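Local coordinates for protein cytochrome P450 monooxygenase (PDB 6KBH) that probably acts as a self-sufficient monooxygenase, its heme domain receiving electrons from FMN through a 2Fe-2S cluster, all within one chain, at residues Ala110-Met121 against Val223-Gln234. Numbering follows the deposited sequence.
Sequences ANAVLARYGYAM and VAVADAVGKFWQ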
loop_
_atom_site.group_PDB
_atom_site.type_symbol
_atom_site.label_atom_id
_atom_site.label_comp_id
_atom_site.label_asym_id
_atom_site.label_seq_id
_atom_site.Cartn_x
_atom_site.Cartn_y
_atom_site.Cartn_z
ATOM N N ALA A 110 -7.788 -42.157 1.804
ATOM C CA ALA A 110 -6.902 -41.034 2.093
ATOM C C ALA A 110 -7.021 -40.568 3.538
ATOM O O ALA A 110 -6.042 -40.074 4.107
ATOM C CB ALA A 110 -7.187 -39.880 1.132
ATOM N N ASN A 111 -8.202 -40.702 4.146
ATOM C CA ASN A 111 -8.324 -40.399 5.570
ATOM C C ASN A 111 -7.541 -41.400 6.407
ATOM O O ASN A 111 -6.913 -41.028 7.406
ATOM C CB ASN A 111 -9.793 -40.389 5.991
ATOM C CG ASN A 111 -10.446 -39.037 5.794
ATOM O OD1 ASN A 111 -9.796 -37.998 5.912
ATOM N ND2 ASN A 111 -11.740 -39.045 5.498
ATOM N N ALA A 112 -7.572 -42.677 6.017
ATOM C CA ALA A 112 -6.780 -43.685 6.710
ATOM C C ALA A 112 -5.295 -43.350 6.651
ATOM O O ALA A 112 -4.573 -43.522 7.640
ATOM C CB ALA A 112 -7.047 -45.066 6.111
ATOM N N VAL A 113 -4.823 -42.867 5.499
ATOM C CA VAL A 113 -3.427 -42.458 5.374
ATOM C C VAL A 113 -3.128 -41.294 6.310
ATOM O O VAL A 113 -2.075 -41.254 6.960
ATOM C CB VAL A 113 -3.101 -42.105 3.910
ATOM C CG1 VAL A 113 -1.633 -41.746 3.760
ATOM C CG2 VAL A 113 -3.476 -43.257 2.984
ATOM N N LEU A 114 -4.046 -40.328 6.391
ATOM C CA LEU A 114 -3.864 -39.207 7.308
ATOM C C LEU A 114 -3.848 -39.677 8.757
ATOM O O LEU A 114 -3.022 -39.221 9.558
ATOM C CB LEU A 114 -4.967 -38.169 7.101
ATOM C CG LEU A 114 -4.924 -37.291 5.850
ATOM C CD1 LEU A 114 -6.240 -36.546 5.694
ATOM C CD2 LEU A 114 -3.754 -36.317 5.905
ATOM N N ALA A 115 -4.757 -40.588 9.114
ATOM C CA ALA A 115 -4.827 -41.062 10.491
ATOM C C ALA A 115 -3.596 -41.876 10.872
ATOM O O ALA A 115 -3.248 -41.949 12.057
ATOM C CB ALA A 115 -6.097 -41.886 10.700
ATOM N N ARG A 116 -2.928 -42.490 9.890
ATOM C CA ARG A 116 -1.745 -43.291 10.189
ATOM C C ARG A 116 -0.601 -42.436 10.719
ATOM O O ARG A 116 0.161 -42.892 11.579
ATOM C CB ARG A 116 -1.308 -44.070 8.950
ATOM C CG ARG A 116 -2.104 -45.346 8.724
ATOM C CD ARG A 116 -1.319 -46.342 7.896
ATOM N NE ARG A 116 -1.029 -45.831 6.561
ATOM C CZ ARG A 116 -1.810 -46.022 5.503
ATOM N NH1 ARG A 116 -2.934 -46.716 5.624
ATOM N NH2 ARG A 116 -1.467 -45.521 4.324
ATOM N N TYR A 117 -0.461 -41.206 10.227
ATOM C CA TYR A 117 0.446 -40.241 10.827
ATOM C C TYR A 117 -0.191 -39.494 11.992
ATOM O O TYR A 117 0.405 -38.535 12.492
ATOM C CB TYR A 117 0.937 -39.237 9.783
ATOM C CG TYR A 117 1.883 -39.808 8.751
ATOM C CD1 TYR A 117 1.405 -40.453 7.617
ATOM C CD2 TYR A 117 3.259 -39.695 8.908
ATOM C CE1 TYR A 117 2.271 -40.973 6.669
ATOM C CE2 TYR A 117 4.133 -40.212 7.968
ATOM C CZ TYR A 117 3.631 -40.849 6.849
ATOM O OH TYR A 117 4.492 -41.366 5.910
ATOM N N GLY A 118 -1.384 -39.907 12.422
ATOM C CA GLY A 118 -2.083 -39.275 13.526
ATOM C C GLY A 118 -2.198 -37.771 13.386
ATOM O O GLY A 118 -1.957 -37.029 14.343
ATOM N N TYR A 119 -2.565 -37.314 12.192
ATOM C CA TYR A 119 -2.630 -35.891 11.881
ATOM C C TYR A 119 -3.983 -35.335 12.303
ATOM O O TYR A 119 -5.028 -35.895 11.960
ATOM C CB TYR A 119 -2.371 -35.675 10.385
ATOM C CG TYR A 119 -2.904 -34.396 9.748
ATOM C CD1 TYR A 119 -4.219 -34.299 9.290
ATOM C CD2 TYR A 119 -2.072 -33.303 9.562
ATOM C CE1 TYR A 119 -4.685 -33.128 8.695
ATOM C CE2 TYR A 119 -2.527 -32.143 8.976
ATOM C CZ TYR A 119 -3.832 -32.061 8.543
ATOM O OH TYR A 119 -4.280 -30.900 7.958
ATOM N N ALA A 120 -3.953 -34.245 13.066
ATOM C CA ALA A 120 -5.172 -33.563 13.496
ATOM C C ALA A 120 -4.844 -32.071 13.541
ATOM O O ALA A 120 -4.338 -31.565 14.545
ATOM C CB ALA A 120 -5.661 -34.076 14.842
ATOM N N MET A 121 -5.126 -31.380 12.442
ATOM C CA MET A 121 -4.878 -29.950 12.382
ATOM C C MET A 121 -6.111 -29.177 12.816
ATOM O O MET A 121 -7.223 -29.447 12.350
ATOM C CB MET A 121 -4.470 -29.490 10.988
ATOM C CG MET A 121 -4.225 -27.992 10.996
ATOM S SD MET A 121 -3.748 -27.264 9.442
ATOM C CE MET A 121 -2.180 -28.067 9.296
ATOM N N VAL A 223 -4.852 -39.589 -2.060
ATOM C CA VAL A 223 -3.970 -40.301 -1.138
ATOM C C VAL A 223 -2.553 -39.733 -1.196
ATOM O O VAL A 223 -1.902 -39.561 -0.159
ATOM C CB VAL A 223 -4.005 -41.821 -1.406
ATOM C CG1 VAL A 223 -5.435 -42.292 -1.616
ATOM C CG2 VAL A 223 -3.130 -42.220 -2.590
ATOM N N ALA A 224 -2.058 -39.411 -2.397
ATOM C CA ALA A 224 -0.700 -38.890 -2.516
ATOM C C ALA A 224 -0.539 -37.578 -1.761
ATOM O O ALA A 224 0.552 -37.277 -1.264
ATOM C CB ALA A 224 -0.332 -38.708 -3.986
ATOM N N VAL A 225 -1.610 -36.791 -1.667
ATOM C CA VAL A 225 -1.578 -35.588 -0.843
ATOM C C VAL A 225 -1.602 -35.962 0.635
ATOM O O VAL A 225 -0.790 -35.472 1.428
ATOM C CB VAL A 225 -2.747 -34.656 -1.213
ATOM C CG1 VAL A 225 -2.905 -33.559 -0.173
ATOM C CG2 VAL A 225 -2.528 -34.063 -2.598
ATOM N N ALA A 226 -2.526 -36.849 1.021
ATOM C CA ALA A 226 -2.598 -37.304 2.406
ATOM C C ALA A 226 -1.282 -37.915 2.866
ATOM O O ALA A 226 -0.939 -37.836 4.051
ATOM C CB ALA A 226 -3.733 -38.316 2.566
ATOM N N ASP A 227 -0.530 -38.522 1.947
ATOM C CA ASP A 227 0.763 -39.089 2.307
ATOM C C ASP A 227 1.801 -37.993 2.521
ATOM O O ASP A 227 2.544 -38.017 3.509
ATOM C CB ASP A 227 1.218 -40.071 1.227
ATOM C CG ASP A 227 2.233 -41.074 1.738
ATOM O OD1 ASP A 227 1.903 -41.819 2.685
ATOM O OD2 ASP A 227 3.350 -41.132 1.183
ATOM N N ALA A 228 1.863 -37.016 1.613
ATOM C CA ALA A 228 2.816 -35.923 1.775
ATOM C C ALA A 228 2.445 -35.022 2.947
ATOM O O ALA A 228 3.333 -34.502 3.633
ATOM C CB ALA A 228 2.907 -35.110 0.485
ATOM N N VAL A 229 1.148 -34.826 3.191
ATOM C CA VAL A 229 0.719 -33.971 4.294
ATOM C C VAL A 229 0.962 -34.662 5.629
ATOM O O VAL A 229 1.367 -34.024 6.609
ATOM C CB VAL A 229 -0.757 -33.570 4.107
ATOM C CG1 VAL A 229 -1.303 -32.897 5.356
ATOM C CG2 VAL A 229 -0.902 -32.654 2.900
ATOM N N GLY A 230 0.731 -35.976 5.690
ATOM C CA GLY A 230 1.006 -36.709 6.916
ATOM C C GLY A 230 2.485 -36.758 7.251
ATOM O O GLY A 230 2.871 -36.578 8.411
ATOM N N LYS A 231 3.331 -37.017 6.247
ATOM C CA LYS A 231 4.777 -36.942 6.438
ATOM C C LYS A 231 5.170 -35.602 7.027
ATOM O O LYS A 231 5.959 -35.523 7.977
ATOM C CB LYS A 231 5.508 -37.149 5.109
ATOM C CG LYS A 231 5.459 -38.546 4.533
ATOM C CD LYS A 231 6.220 -38.588 3.215
ATOM C CE LYS A 231 5.934 -39.861 2.443
ATOM N NZ LYS A 231 6.446 -41.059 3.157
ATOM N N PHE A 232 4.609 -34.535 6.474
ATOM C CA PHE A 232 4.982 -33.194 6.891
ATOM C C PHE A 232 4.438 -32.863 8.282
ATOM O O PHE A 232 5.059 -32.082 9.016
ATOM C CB PHE A 232 4.496 -32.204 5.829
ATOM C CG PHE A 232 4.516 -30.775 6.263
ATOM C CD1 PHE A 232 3.510 -30.274 7.063
ATOM C CD2 PHE A 232 5.534 -29.928 5.863
ATOM C CE1 PHE A 232 3.540 -28.990 7.492
ATOM C CE2 PHE A 232 5.551 -28.612 6.282
ATOM C CZ PHE A 232 4.543 -28.144 7.097
ATOM N N TRP A 233 3.310 -33.461 8.681
ATOM C CA TRP A 233 2.706 -33.110 9.965
ATOM C C TRP A 233 3.560 -33.578 11.136
ATOM O O TRP A 233 3.734 -32.845 12.117
ATOM C CB TRP A 233 1.308 -33.703 10.062
ATOM C CG TRP A 233 0.700 -33.621 11.427
ATOM C CD1 TRP A 233 0.667 -34.607 12.367
ATOM C CD2 TRP A 233 0.020 -32.498 12.000
ATOM N NE1 TRP A 233 0.016 -34.168 13.492
ATOM C CE2 TRP A 233 -0.393 -32.876 13.293
ATOM C CE3 TRP A 233 -0.279 -31.209 11.547
ATOM C CZ2 TRP A 233 -1.086 -32.013 14.137
ATOM C CZ3 TRP A 233 -0.968 -30.354 12.386
ATOM C CH2 TRP A 233 -1.364 -30.760 13.667
ATOM N N GLN A 234 4.087 -34.803 11.065
ATOM C CA GLN A 234 4.847 -35.328 12.191
ATOM C C GLN A 234 6.303 -34.891 12.177
ATOM O O GLN A 234 6.892 -34.723 13.250
ATOM C CB GLN A 234 4.747 -36.860 12.245
ATOM C CG GLN A 234 5.625 -37.627 11.273
ATOM C CD GLN A 234 5.585 -39.126 11.532
ATOM O OE1 GLN A 234 4.943 -39.583 12.480
ATOM N NE2 GLN A 234 6.265 -39.896 10.689
#
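Y117 lies flat on the backbone of helix 223-234 at G230, whose CA sits 4.1 Å from the ring centroid and over its face. Having no side chain, G230 presents its CA and carbonyl directly to the ring. Q234 NE2 meets the edge of the same ring, near the ring's plane, with the amide standing nearly upright to it, while the tyrosine hydroxyl reaches CG of K231 and takes a weak hydrogen bond from K231 NZ (3.4 Å to Y117 OH). K231 NZ also forms a long salt bridge with D227.

Beyond Y117 the chain leaves its helix through a Schellman motif, with G118 as the C' residue, and residues 119-121 then pass along W233. The indole receives the edge of the Y119 ring on its face, an offset edge-to-face pair with planes at 78°, and Y119 CA lies over the five-membered ring, 3.7 Å from its centroid. A chi1 of 157° swings the Y119 ring away from its backbone N, and its CE2 comes within 3.9 Å of V229 CG1.

Toward the other end the two helices run nearly parallel, their short axes 8.3 Å apart and 10° from one another, with A226 CB among A110, V113 and L114.

Helix 108-116 thus packs along helix 219-242 at the periphery of the P450 fold, and helix 269-281 borders both segments, its H273 stacking on W233 and its M277 touching Y119, M121 and F232.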